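Local coordinates for lipoprotein (Mycoplasma mycoides subsp. capri, PDB 7ADK) that probably acts as a protein-cutting peptidase of the chymotrypsin-like PA clan, at residues 347-351 against 352-356; 551-555 against 556-560; 684-687 against 688-692; 740-743 against 744-748. One frame throughout, in Å; residues are numbered along the deposited sequence.

The four contacts are all local and follow one another along the chain without touching. Interaction 1 stands apart, in a loop between two long helices, with its centre about 61 Å from the centre of the chain. Interaction 2 lies at the start of a strand of the large antiparallel sheet. Interaction 4 is the innermost, its centre about 12 Å from the chain centre, on a strand of the other, mixed sheet. Interaction 3 lies at the start of a short helix on the surface. The closest two are interactions 3 and 4, whose nearest atoms are about 17 Å apart. Interactions 1 and 3 both touch the chain of another protein; interactions 2 and 4 do not.

Interaction 1: residues 347-351 against 352-356; sequences YEDEV and SQIDR
The carboxylate of Asp349 and the guanidinium of Arg356 lie almost in one plane, 5° apart. Asp349 meets the edge of the guanidinium. Both terminal nitrogens of Arg356 grip the same oxygen. NH1 of Arg356 lies 2.7 Å from OD2 of Asp349, with an N-H...O angle of 154°. NH2 of Arg356 reaches OD2 of Asp349 at 2.9 Å, on the syn side. This is a salt bridge, and the two bonds to one oxygen should hold the groups close to one plane. NH1 of Arg356 also bonds to OD1 of Asn346. OD1 of Asp349 forms a salt bridge to a basic side chain on the chain of another protein.

CD1 of Ile354 rests against CB of Asp349, at 3.4 Å. Ile354 is the centre of an inverse gamma turn, whose bond from Asp355 N to Gln353 O is weak. CB of Ser352 lies 3.8 Å from OD1 of Asp349. The salt bridge thus ties the two limbs of a surface loop, seven residues apart in sequence. The loop follows helix 329-345 and precedes helix 361-375, far from the chain centre and against the partner protein.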
loop_
_atom_site.group_PDB
_atom_site.type_symbol
_atom_site.label_atom_id
_atom_site.label_comp_id
_atom_site.label_asym_id
_atom_site.label_seq_id
_atom_site.Cartn_x
_atom_site.Cartn_y
_atom_site.Cartn_z
ATOM N N TYR B 347 -8.337 -29.964 -33.329
ATOM C CA TYR B 347 -9.534 -29.488 -34.057
ATOM C C TYR B 347 -9.368 -29.333 -35.594
ATOM O O TYR B 347 -10.253 -29.709 -36.359
ATOM C CB TYR B 347 -9.974 -28.162 -33.411
ATOM C CG TYR B 347 -11.206 -27.488 -33.992
ATOM C CD1 TYR B 347 -12.397 -28.214 -34.158
ATOM C CD2 TYR B 347 -11.179 -26.116 -34.308
ATOM C CE1 TYR B 347 -13.548 -27.581 -34.665
ATOM C CE2 TYR B 347 -12.324 -25.478 -34.818
ATOM C CZ TYR B 347 -13.513 -26.212 -35.003
ATOM O OH TYR B 347 -14.626 -25.614 -35.488
ATOM N N GLU B 348 -8.225 -28.832 -36.061
ATOM C CA GLU B 348 -7.935 -28.419 -37.458
ATOM C C GLU B 348 -6.990 -29.375 -38.237
ATOM O O GLU B 348 -6.143 -28.936 -39.023
ATOM C CB GLU B 348 -7.427 -26.964 -37.477
ATOM C CG GLU B 348 -8.360 -25.908 -36.864
ATOM C CD GLU B 348 -9.558 -25.538 -37.750
ATOM O OE1 GLU B 348 -10.041 -24.400 -37.642
ATOM O OE2 GLU B 348 -10.034 -26.347 -38.568
ATOM N N ASP B 349 -7.061 -30.690 -37.989
ATOM C CA ASP B 349 -6.132 -31.708 -38.523
ATOM C C ASP B 349 -6.816 -32.828 -39.331
ATOM O O ASP B 349 -6.567 -34.013 -39.141
ATOM C CB ASP B 349 -5.238 -32.252 -37.404
ATOM C CG ASP B 349 -4.242 -31.256 -36.834
ATOM O OD1 ASP B 349 -3.701 -30.419 -37.582
ATOM O OD2 ASP B 349 -3.926 -31.371 -35.636
ATOM N N GLU B 350 -7.687 -32.456 -40.263
ATOM C CA GLU B 350 -8.412 -33.352 -41.172
ATOM C C GLU B 350 -7.525 -34.096 -42.205
ATOM O O GLU B 350 -7.954 -35.124 -42.716
ATOM C CB GLU B 350 -9.569 -32.586 -41.847
ATOM C CG GLU B 350 -9.201 -31.377 -42.730
ATOM C CD GLU B 350 -9.154 -30.014 -42.012
ATOM O OE1 GLU B 350 -8.872 -29.952 -40.796
ATOM O OE2 GLU B 350 -9.375 -28.977 -42.675
ATOM N N VAL B 351 -6.337 -33.575 -42.501
ATOM C CA VAL B 351 -5.375 -34.126 -43.470
ATOM C C VAL B 351 -3.969 -34.159 -42.878
ATOM O O VAL B 351 -3.258 -35.154 -43.005
ATOM C CB VAL B 351 -5.399 -33.318 -44.786
ATOM C CG1 VAL B 351 -4.330 -33.758 -45.775
ATOM C CG2 VAL B 351 -6.753 -33.441 -45.483
ATOM N N SER B 352 -3.572 -33.083 -42.199
ATOM C CA SER B 352 -2.252 -32.928 -41.587
ATOM C C SER B 352 -1.945 -34.049 -40.588
ATOM O O SER B 352 -2.770 -34.385 -39.739
ATOM C CB SER B 352 -2.160 -31.563 -40.899
ATOM O OG SER B 352 -2.528 -30.534 -41.783
ATOM N N GLN B 353 -0.750 -34.630 -40.683
ATOM C CA GLN B 353 -0.330 -35.759 -39.853
ATOM C C GLN B 353 -0.326 -35.396 -38.363
ATOM O O GLN B 353 0.068 -34.290 -37.981
ATOM C CB GLN B 353 1.033 -36.297 -40.324
ATOM C CG GLN B 353 2.254 -35.433 -39.945
ATOM C CD GLN B 353 3.551 -35.848 -40.627
ATOM O OE1 GLN B 353 3.574 -36.501 -41.656
ATOM N NE2 GLN B 353 4.689 -35.474 -40.102
ATOM N N ILE B 354 -0.811 -36.326 -37.531
ATOM C CA ILE B 354 -0.932 -36.126 -36.083
ATOM C C ILE B 354 0.376 -36.530 -35.405
ATOM O O ILE B 354 0.489 -37.536 -34.712
ATOM C CB ILE B 354 -2.181 -36.788 -35.455
ATOM C CG1 ILE B 354 -3.463 -36.750 -36.307
ATOM C CG2 ILE B 354 -2.436 -36.119 -34.089
ATOM C CD1 ILE B 354 -4.000 -35.352 -36.593
ATOM N N ASP B 355 1.398 -35.705 -35.602
ATOM C CA ASP B 355 2.665 -35.799 -34.865
ATOM C C ASP B 355 2.430 -35.711 -33.339
ATOM O O ASP B 355 3.132 -36.297 -32.523
ATOM C CB ASP B 355 3.545 -34.653 -35.369
ATOM C CG ASP B 355 5.012 -34.752 -34.956
ATOM O OD1 ASP B 355 5.492 -35.849 -34.601
ATOM O OD2 ASP B 355 5.709 -33.720 -35.032
ATOM N N ARG B 356 1.351 -35.018 -32.966
ATOM C CA ARG B 356 0.893 -34.752 -31.604
ATOM C C ARG B 356 0.545 -35.994 -30.789
ATOM O O ARG B 356 0.582 -35.914 -29.567
ATOM C CB ARG B 356 -0.304 -33.806 -31.710
ATOM C CG ARG B 356 -0.522 -32.981 -30.435
ATOM C CD ARG B 356 -1.661 -31.965 -30.572
ATOM N NE ARG B 356 -1.479 -31.097 -31.748
ATOM C CZ ARG B 356 -2.090 -31.193 -32.911
ATOM N NH1 ARG B 356 -3.002 -32.071 -33.172
ATOM N NH2 ARG B 356 -1.790 -30.398 -33.882
#

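Interaction 2: residues 551-555 against 556-560; sequences LDKGK and YSYSV
Two first torsions bring Leu551 and Tyr558 together. Leu551 has CG beside its backbone N (chi1 -53°). Tyr558 has CG between its backbone N and carbonyl carbon (chi1 76°). CD2 of Leu551 makes an off-centre CH-pi contact, 4.2 Å from the centroid of the Tyr558 ring. The ring atom nearest to CD2 of Leu551 is CD1 of Tyr558, at 3.7 Å. The extended chain of Lys553 runs past the same ring, with its CE 4.1 Å from CE1 of Tyr558.

The backbone turns around the carbonyl of Asp552. O of Asp552 accepts from Lys555 N at 3.1 Å, which closes a beta turn. O of Asp552 also accepts from Tyr556 N, at 3.1 Å and 160°. Two bonds therefore hold one oxygen. CA of Lys553 adds a CA-H...O contact to O of Tyr556. The carboxylate of Asp552 takes a weak bond from Gly554 N at OD1 and a long salt bridge from Lys555 NZ at OD2.

Tyr556 OH bonds to the carbonyl of Lys498. Leu551 and Tyr558 both pack on Leu578 of helix 575-582. The turn ends the loop between strands 541-546 and 556-562, which are not paired with each other. It is a beta turn, 552-555, whose first carbonyl also takes the i+4 N-H. The sheet it leads into is consistent with a PA-clan peptidase fold.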
loop_
_atom_site.group_PDB
_atom_site.type_symbol
_atom_site.label_atom_id
_atom_site.label_comp_id
_atom_site.label_asym_id
_atom_site.label_seq_id
_atom_site.Cartn_x
_atom_site.Cartn_y
_atom_site.Cartn_z
ATOM N N LEU B 551 31.303 0.512 13.610
ATOM C CA LEU B 551 31.864 1.584 12.785
ATOM C C LEU B 551 33.404 1.541 12.698
ATOM O O LEU B 551 34.024 2.402 12.076
ATOM C CB LEU B 551 31.317 2.926 13.275
ATOM C CG LEU B 551 29.792 3.011 13.364
ATOM C CD1 LEU B 551 29.368 4.308 13.982
ATOM C CD2 LEU B 551 29.153 2.877 12.026
ATOM N N ASP B 552 34.028 0.513 13.280
ATOM C CA ASP B 552 35.444 0.200 13.091
ATOM C C ASP B 552 35.687 -0.439 11.712
ATOM O O ASP B 552 35.437 -1.630 11.501
ATOM C CB ASP B 552 35.908 -0.684 14.255
ATOM C CG ASP B 552 37.407 -0.984 14.264
ATOM O OD1 ASP B 552 38.130 -0.557 13.340
ATOM O OD2 ASP B 552 37.870 -1.634 15.226
ATOM N N LYS B 553 36.197 0.355 10.763
ATOM C CA LYS B 553 36.364 -0.006 9.344
ATOM C C LYS B 553 37.360 -1.141 9.079
ATOM O O LYS B 553 37.324 -1.743 8.008
ATOM C CB LYS B 553 36.731 1.254 8.544
ATOM C CG LYS B 553 35.582 2.265 8.476
ATOM C CD LYS B 553 35.934 3.507 7.673
ATOM C CE LYS B 553 34.818 4.537 7.650
ATOM N NZ LYS B 553 35.124 5.724 6.920
ATOM N N GLY B 554 38.219 -1.479 10.042
ATOM C CA GLY B 554 39.149 -2.607 9.946
ATOM C C GLY B 554 38.506 -3.981 10.161
ATOM O O GLY B 554 39.131 -5.003 9.870
ATOM N N LYS B 555 37.272 -4.015 10.678
ATOM C CA LYS B 555 36.586 -5.228 11.157
ATOM C C LYS B 555 35.187 -5.390 10.583
ATOM O O LYS B 555 34.748 -6.519 10.383
ATOM C CB LYS B 555 36.549 -5.217 12.693
ATOM C CG LYS B 555 37.957 -5.208 13.303
ATOM C CD LYS B 555 37.933 -5.115 14.825
ATOM C CE LYS B 555 39.357 -4.905 15.333
ATOM N NZ LYS B 555 39.391 -4.239 16.626
ATOM N N TYR B 556 34.503 -4.293 10.271
ATOM C CA TYR B 556 33.174 -4.293 9.662
ATOM C C TYR B 556 33.028 -3.182 8.623
ATOM O O TYR B 556 33.601 -2.107 8.774
ATOM C CB TYR B 556 32.089 -4.127 10.746
ATOM C CG TYR B 556 32.141 -5.116 11.892
ATOM C CD1 TYR B 556 32.975 -4.861 12.992
ATOM C CD2 TYR B 556 31.414 -6.318 11.835
ATOM C CE1 TYR B 556 33.131 -5.825 13.997
ATOM C CE2 TYR B 556 31.569 -7.285 12.843
ATOM C CZ TYR B 556 32.433 -7.040 13.928
ATOM O OH TYR B 556 32.602 -7.947 14.922
ATOM N N SER B 557 32.198 -3.408 7.608
ATOM C CA SER B 557 31.735 -2.393 6.657
ATOM C C SER B 557 30.260 -2.073 6.893
ATOM O O SER B 557 29.416 -2.971 6.825
ATOM C CB SER B 557 31.967 -2.834 5.209
ATOM O OG SER B 557 31.699 -4.205 4.997
ATOM N N TYR B 558 29.965 -0.794 7.128
ATOM C CA TYR B 558 28.602 -0.272 7.199
ATOM C C TYR B 558 28.156 0.305 5.855
ATOM O O TYR B 558 28.955 0.840 5.088
ATOM C CB TYR B 558 28.429 0.737 8.345
ATOM C CG TYR B 558 29.003 2.119 8.119
ATOM C CD1 TYR B 558 30.306 2.423 8.550
ATOM C CD2 TYR B 558 28.230 3.112 7.493
ATOM C CE1 TYR B 558 30.841 3.704 8.337
ATOM C CE2 TYR B 558 28.766 4.391 7.265
ATOM C CZ TYR B 558 30.077 4.688 7.684
ATOM O OH TYR B 558 30.612 5.914 7.479
ATOM N N SER B 559 26.859 0.222 5.581
ATOM C CA SER B 559 26.193 0.897 4.481
ATOM C C SER B 559 24.890 1.532 4.944
ATOM O O SER B 559 24.177 0.959 5.758
ATOM C CB SER B 559 25.984 -0.066 3.304
ATOM O OG SER B 559 25.297 -1.237 3.703
ATOM N N VAL B 560 24.614 2.752 4.492
ATOM C CA VAL B 560 23.435 3.545 4.835
ATOM C C VAL B 560 22.536 3.618 3.620
ATOM O O VAL B 560 22.982 3.978 2.538
ATOM C CB VAL B 560 23.777 4.961 5.323
ATOM C CG1 VAL B 560 22.554 5.649 5.905
ATOM C CG2 VAL B 560 24.877 4.943 6.379
#

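Interaction 3: residues 684-687 against 688-692; sequences NSFK and EYETG
The carbonyl O of Lys687 accepts a hydrogen bond from Glu690 N at 2.9 Å, with an N-H...O angle of 160°. Lys687 is the N-cap residue of the short helix 688-691, and this i to i+3 bond closes the first turn. At the other end a weak i to i+4 bond runs from Gly692 N to Glu688 O, where the chain leaves the helix.

CB and CG of Lys687 touch the ring of Tyr689 obliquely. CB of Lys687 is 3.4 Å from CE2 of Tyr689, and CG of Lys687 is 3.7 Å from the same carbon. Tyr689 brings its ring back beside Lys687 because its CG sits between its backbone N and carbonyl carbon (chi1 72°). Outside the segments, the Tyr689 ring also stacks edge-to-face with Phe615. NZ of Lys687 has its partner on the chain of another protein, where it forms a salt bridge with an acidic side chain.

Phe686, just before the cap, starts its side chain toward the helix. OE2 of Glu690 lies near the edge of the Phe686 ring, 4.3 Å from CD1 of Phe686. CB of Phe686 meets the methyl CG2 of Thr691 at 4.0 Å.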
loop_
_atom_site.group_PDB
_atom_site.type_symbol
_atom_site.label_atom_id
_atom_site.label_comp_id
_atom_site.label_asym_id
_atom_site.label_seq_id
_atom_site.Cartn_x
_atom_site.Cartn_y
_atom_site.Cartn_z
ATOM N N ASN B 684 -9.124 20.577 10.682
ATOM C CA ASN B 684 -9.062 19.195 11.164
ATOM C C ASN B 684 -10.445 18.531 11.084
ATOM O O ASN B 684 -11.424 19.039 11.613
ATOM C CB ASN B 684 -8.470 19.118 12.582
ATOM C CG ASN B 684 -7.053 19.641 12.677
ATOM O OD1 ASN B 684 -6.811 20.776 13.052
ATOM N ND2 ASN B 684 -6.067 18.860 12.339
ATOM N N SER B 685 -10.505 17.387 10.406
ATOM C CA SER B 685 -11.726 16.613 10.169
ATOM C C SER B 685 -12.104 15.676 11.328
ATOM O O SER B 685 -13.166 15.058 11.295
ATOM C CB SER B 685 -11.550 15.840 8.861
ATOM O OG SER B 685 -12.794 15.400 8.363
ATOM N N PHE B 686 -11.261 15.567 12.361
ATOM C CA PHE B 686 -11.480 14.757 13.563
ATOM C C PHE B 686 -11.302 15.601 14.830
ATOM O O PHE B 686 -10.449 16.490 14.877
ATOM C CB PHE B 686 -10.533 13.554 13.571
ATOM C CG PHE B 686 -10.641 12.685 12.343
ATOM C CD1 PHE B 686 -11.615 11.673 12.260
ATOM C CD2 PHE B 686 -9.789 12.921 11.257
ATOM C CE1 PHE B 686 -11.731 10.898 11.094
ATOM C CE2 PHE B 686 -9.911 12.158 10.092
ATOM C CZ PHE B 686 -10.879 11.142 10.005
ATOM N N LYS B 687 -12.109 15.339 15.863
ATOM C CA LYS B 687 -12.063 16.074 17.135
ATOM C C LYS B 687 -10.772 15.779 17.893
ATOM O O LYS B 687 -10.289 14.654 17.882
ATOM C CB LYS B 687 -13.271 15.715 18.006
ATOM C CG LYS B 687 -14.641 16.040 17.397
ATOM C CD LYS B 687 -14.894 17.529 17.165
ATOM C CE LYS B 687 -16.362 17.742 16.789
ATOM N NZ LYS B 687 -16.648 19.111 16.364
ATOM N N GLU B 688 -10.240 16.759 18.616
ATOM C CA GLU B 688 -8.943 16.631 19.294
ATOM C C GLU B 688 -8.898 15.511 20.350
ATOM O O GLU B 688 -7.830 14.956 20.576
ATOM C CB GLU B 688 -8.535 18.001 19.854
ATOM C CG GLU B 688 -7.113 18.109 20.422
ATOM C CD GLU B 688 -6.947 17.868 21.925
ATOM O OE1 GLU B 688 -5.848 18.141 22.443
ATOM O OE2 GLU B 688 -7.898 17.450 22.615
ATOM N N TYR B 689 -10.030 15.113 20.947
ATOM C CA TYR B 689 -10.090 13.961 21.858
ATOM C C TYR B 689 -9.882 12.613 21.150
ATOM O O TYR B 689 -9.561 11.624 21.794
ATOM C CB TYR B 689 -11.416 13.963 22.643
ATOM C CG TYR B 689 -12.667 13.615 21.851
ATOM C CD1 TYR B 689 -12.938 12.283 21.480
ATOM C CD2 TYR B 689 -13.568 14.625 21.477
ATOM C CE1 TYR B 689 -14.058 11.970 20.691
ATOM C CE2 TYR B 689 -14.709 14.314 20.714
ATOM C CZ TYR B 689 -14.942 12.992 20.300
ATOM O OH TYR B 689 -15.999 12.714 19.503
ATOM N N GLU B 690 -10.117 12.539 19.840
ATOM C CA GLU B 690 -10.215 11.288 19.081
ATOM C C GLU B 690 -8.842 10.815 18.583
ATOM O O GLU B 690 -8.461 9.666 18.794
ATOM C CB GLU B 690 -11.223 11.508 17.938
ATOM C CG GLU B 690 -11.931 10.234 17.469
ATOM C CD GLU B 690 -13.362 10.547 16.993
ATOM O OE1 GLU B 690 -14.328 9.915 17.483
ATOM O OE2 GLU B 690 -13.545 11.450 16.146
ATOM N N THR B 691 -8.062 11.718 17.986
ATOM C CA THR B 691 -6.668 11.472 17.568
ATOM C C THR B 691 -5.651 11.665 18.693
ATOM O O THR B 691 -4.527 11.183 18.588
ATOM C CB THR B 691 -6.276 12.376 16.386
ATOM O OG1 THR B 691 -6.432 13.735 16.729
ATOM C CG2 THR B 691 -7.111 12.116 15.133
ATOM N N GLY B 692 -6.016 12.359 19.772
ATOM C CA GLY B 692 -5.130 12.761 20.867
ATOM C C GLY B 692 -4.930 11.742 21.986
ATOM O O GLY B 692 -4.475 12.124 23.057
#

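Interaction 4: residues 740-743 against 744-748; sequences YFNY and GLEIL
Gly744 lies over a face of the Tyr743 ring. The two sit at the break in strand 737-747, the second strand of a beta hairpin with strand 727-730. CA of Gly744 is 4.0 Å from the centroid of the Tyr743 ring and lies over the ring face, a CH-pi contact. The ring gets there because CG of Tyr743 is anti to its own backbone N (chi1 175°) and lies beside the carbonyl carbon, toward the next residue. Gly744 has a positive phi of 114°, a backbone shape suited to glycine. The strand is interrupted here, between 740-742 and 745-747.

Further out, Tyr743 OH makes a weak hydrogen bond to the carbonyl of Leu805, and the Tyr743 side chain packs on Ile536, Ile513 and Leu520. Leu745 N bonds to the hydroxyl of Tyr808. Asn742 and Glu746, on either side of the break, both touch His775 of strand 769-778. Glu746 also rests on Leu785 and Val787.

Asn742 and Glu746 approach each other without bonding. The amide and carboxylate planes stand 86° apart, and OD1 of Asn742 is 4.2 Å from OE2 of Glu746.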
loop_
_atom_site.group_PDB
_atom_site.type_symbol
_atom_site.label_atom_id
_atom_site.label_comp_id
_atom_site.label_asym_id
_atom_site.label_seq_id
_atom_site.Cartn_x
_atom_site.Cartn_y
_atom_site.Cartn_z
ATOM N N TYR B 740 10.467 -24.505 26.989
ATOM C CA TYR B 740 9.855 -23.644 27.999
ATOM C C TYR B 740 8.378 -23.333 27.702
ATOM O O TYR B 740 8.023 -23.019 26.576
ATOM C CB TYR B 740 10.637 -22.329 28.097
ATOM C CG TYR B 740 12.138 -22.375 28.319
ATOM C CD1 TYR B 740 12.679 -22.161 29.599
ATOM C CD2 TYR B 740 13.012 -22.546 27.233
ATOM C CE1 TYR B 740 14.070 -22.123 29.791
ATOM C CE2 TYR B 740 14.404 -22.513 27.423
ATOM C CZ TYR B 740 14.941 -22.280 28.700
ATOM O OH TYR B 740 16.278 -22.174 28.897
ATOM N N PHE B 741 7.517 -23.390 28.712
ATOM C CA PHE B 741 6.142 -22.879 28.636
ATOM C C PHE B 741 6.089 -21.355 28.804
ATOM O O PHE B 741 6.830 -20.778 29.594
ATOM C CB PHE B 741 5.278 -23.504 29.723
ATOM C CG PHE B 741 5.066 -24.987 29.573
ATOM C CD1 PHE B 741 4.167 -25.465 28.615
ATOM C CD2 PHE B 741 5.791 -25.888 30.370
ATOM C CE1 PHE B 741 3.965 -26.843 28.465
ATOM C CE2 PHE B 741 5.584 -27.261 30.224
ATOM C CZ PHE B 741 4.665 -27.740 29.281
ATOM N N ASN B 742 5.135 -20.696 28.150
ATOM C CA ASN B 742 4.848 -19.280 28.363
ATOM C C ASN B 742 4.251 -19.034 29.767
ATOM O O ASN B 742 3.312 -19.701 30.199
ATOM C CB ASN B 742 3.900 -18.782 27.265
ATOM C CG ASN B 742 4.585 -18.212 26.043
ATOM O OD1 ASN B 742 4.663 -17.009 25.873
ATOM N ND2 ASN B 742 5.050 -19.019 25.128
ATOM N N TYR B 743 4.774 -18.040 30.474
ATOM C CA TYR B 743 4.462 -17.676 31.848
ATOM C C TYR B 743 4.497 -16.156 32.090
ATOM O O TYR B 743 5.172 -15.409 31.380
ATOM C CB TYR B 743 5.460 -18.403 32.759
ATOM C CG TYR B 743 5.337 -18.029 34.217
ATOM C CD1 TYR B 743 4.328 -18.582 35.018
ATOM C CD2 TYR B 743 6.168 -17.037 34.752
ATOM C CE1 TYR B 743 4.151 -18.160 36.341
ATOM C CE2 TYR B 743 5.983 -16.595 36.064
ATOM C CZ TYR B 743 4.987 -17.171 36.869
ATOM O OH TYR B 743 4.891 -16.809 38.165
ATOM N N GLY B 744 3.811 -15.688 33.128
ATOM C CA GLY B 744 3.836 -14.312 33.625
ATOM C C GLY B 744 2.513 -13.565 33.475
ATOM O O GLY B 744 1.535 -14.104 32.958
ATOM N N LEU B 745 2.474 -12.322 33.954
ATOM C CA LEU B 745 1.347 -11.415 33.739
ATOM C C LEU B 745 1.365 -10.938 32.286
ATOM O O LEU B 745 2.416 -10.527 31.793
ATOM C CB LEU B 745 1.435 -10.251 34.739
ATOM C CG LEU B 745 0.377 -9.145 34.560
ATOM C CD1 LEU B 745 -1.029 -9.651 34.808
ATOM C CD2 LEU B 745 0.642 -8.014 35.539
ATOM N N GLU B 746 0.229 -10.955 31.604
ATOM C CA GLU B 746 0.128 -10.538 30.210
ATOM C C GLU B 746 -1.132 -9.722 29.907
ATOM O O GLU B 746 -2.122 -9.757 30.633
ATOM C CB GLU B 746 0.272 -11.731 29.253
ATOM C CG GLU B 746 1.641 -12.408 29.348
ATOM C CD GLU B 746 2.007 -13.328 28.181
ATOM O OE1 GLU B 746 1.192 -13.570 27.276
ATOM O OE2 GLU B 746 3.131 -13.868 28.187
ATOM N N ILE B 747 -1.045 -8.955 28.825
ATOM C CA ILE B 747 -1.970 -7.905 28.407
ATOM C C ILE B 747 -2.527 -8.215 27.015
ATOM O O ILE B 747 -1.797 -8.730 26.174
ATOM C CB ILE B 747 -1.213 -6.564 28.413
ATOM C CG1 ILE B 747 -0.591 -6.207 29.779
ATOM C CG2 ILE B 747 -2.071 -5.416 27.904
ATOM C CD1 ILE B 747 -1.561 -6.085 30.938
ATOM N N LEU B 748 -3.799 -7.901 26.772
ATOM C CA LEU B 748 -4.451 -7.989 25.463
ATOM C C LEU B 748 -4.762 -6.576 24.909
ATOM O O LEU B 748 -5.801 -6.004 25.237
ATOM C CB LEU B 748 -5.721 -8.864 25.515
ATOM C CG LEU B 748 -5.576 -10.372 25.779
ATOM C CD1 LEU B 748 -4.624 -11.020 24.787
ATOM C CD2 LEU B 748 -5.149 -10.760 27.188
#